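Local coordinates for Aac(6')-Ih protein (Acinetobacter baumannii, PDB 4E8O) that probably transfers the acetyl group of acetyl coenzyme A to the 6'-amino group of aminoglycoside antibiotics, as a resistance enzyme of the GNAT superfamily, at residues A68-D71 with T72-I76. Numbering follows the deposited sequence.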
# COMPACT_ATOMS: atom_id res chain seq x y z
N ALA B 68 12.78 -13.37 19.06
CA ALA B 68 13.11 -13.21 20.47
C ALA B 68 13.22 -14.58 21.11
O ALA B 68 12.32 -15.41 20.96
CB ALA B 68 12.06 -12.37 21.18
N TYR B 69 14.33 -14.83 21.81
CA TYR B 69 14.56 -16.13 22.44
C TYR B 69 14.58 -16.02 23.96
O TYR B 69 14.80 -14.95 24.52
CB TYR B 69 15.89 -16.72 21.96
CG TYR B 69 15.89 -17.28 20.55
CD1 TYR B 69 15.68 -18.63 20.32
CD2 TYR B 69 16.12 -16.46 19.46
CE1 TYR B 69 15.69 -19.15 19.05
CE2 TYR B 69 16.13 -16.97 18.18
CZ TYR B 69 15.92 -18.31 17.98
OH TYR B 69 15.93 -18.83 16.70
N THR B 70 14.34 -17.15 24.62
CA THR B 70 14.49 -17.23 26.07
C THR B 70 15.90 -17.71 26.40
O THR B 70 16.77 -17.78 25.53
CB THR B 70 13.47 -18.20 26.70
OG1 THR B 70 13.73 -19.53 26.26
CG2 THR B 70 12.06 -17.82 26.28
N ASP B 71 16.12 -18.04 27.67
CA ASP B 71 17.36 -18.63 28.14
C ASP B 71 17.52 -20.01 27.53
O ASP B 71 18.62 -20.42 27.13
CB ASP B 71 17.32 -18.79 29.65
CG ASP B 71 17.03 -17.49 30.35
OD1 ASP B 71 17.67 -16.49 29.98
OD2 ASP B 71 16.17 -17.46 31.26
N THR B 72 16.41 -20.73 27.48
CA THR B 72 16.38 -22.12 27.06
C THR B 72 16.33 -22.24 25.53
O THR B 72 16.01 -23.31 25.00
CB THR B 72 15.18 -22.86 27.68
OG1 THR B 72 14.30 -23.31 26.65
CG2 THR B 72 14.40 -21.92 28.61
N GLN B 73 16.67 -21.15 24.86
CA GLN B 73 16.66 -21.07 23.40
C GLN B 73 15.29 -21.37 22.79
O GLN B 73 15.21 -21.96 21.71
CB GLN B 73 17.71 -22.00 22.77
CG GLN B 73 19.13 -21.46 22.74
CD GLN B 73 20.02 -22.25 21.81
OE1 GLN B 73 19.62 -23.29 21.27
NE2 GLN B 73 21.24 -21.76 21.59
N GLN B 74 14.23 -20.98 23.48
CA GLN B 74 12.89 -21.09 22.90
C GLN B 74 12.54 -19.80 22.16
O GLN B 74 12.59 -18.71 22.74
CB GLN B 74 11.84 -21.38 23.97
CG GLN B 74 12.02 -22.69 24.71
CD GLN B 74 12.13 -23.89 23.78
OE1 GLN B 74 13.13 -24.60 23.77
NE2 GLN B 74 11.08 -24.13 23.01
N ALA B 75 12.19 -19.93 20.88
CA ALA B 75 11.73 -18.77 20.12
C ALA B 75 10.28 -18.48 20.50
O ALA B 75 9.40 -19.31 20.28
CB ALA B 75 11.84 -19.04 18.63
N ILE B 76 10.05 -17.31 21.09
CA ILE B 76 8.73 -16.98 21.63
C ILE B 76 8.05 -15.80 20.93
O ILE B 76 6.89 -15.50 21.20
CB ILE B 76 8.76 -16.76 23.17
CG1 ILE B 76 9.83 -15.73 23.58
CG2 ILE B 76 8.99 -18.08 23.89
CD1 ILE B 76 9.37 -14.28 23.52
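Ile76 N donates to Ala68 O at 3.0 Å in a nearly straight bond (169° at the hydrogen). One step nearer the turn, Thr70 N reaches Gln74 O, also at 3.0 Å. The Thr70 hydroxyl adds to the backbone bonds at the turn. With chi1 at 66°, Thr70 OG1 sits between its own backbone N and carbonyl carbon and faces into the bend, where it accepts Gln74 N at 3.2 Å and, more weakly, Thr72 N. One side-chain oxygen thus accepts an amide from within the turn, weakly, and another, from Gln74, just after it, while the turn's own bond, Gln73 N to Thr70 O, is weak at 3.4 Å.

Packing divides between the two sides of the strand pair. On one, the Ala75 methyl lies over a face of the Tyr69 ring, a CH-pi contact 4.3 Å from CB to the centroid, with Gln73 O at the ring edge; the Tyr69 hydroxyl bonds Asp34 of helix 32-42. On the other, Thr70 CG2 meets Ile76 CG2 at 3.9 Å, and Ile76 CD1 reaches back to Ala68 CB.

Strands 63-69 and 75-84 are consecutive antiparallel members of the central GNAT sheet, and this is their beta hairpin: a type I turn from Thr70 to Gln73 whose last residue, Gln73, takes a left-handed helical conformation, giving the type I turn plus G1 beta bulge of a 3:5 hairpin.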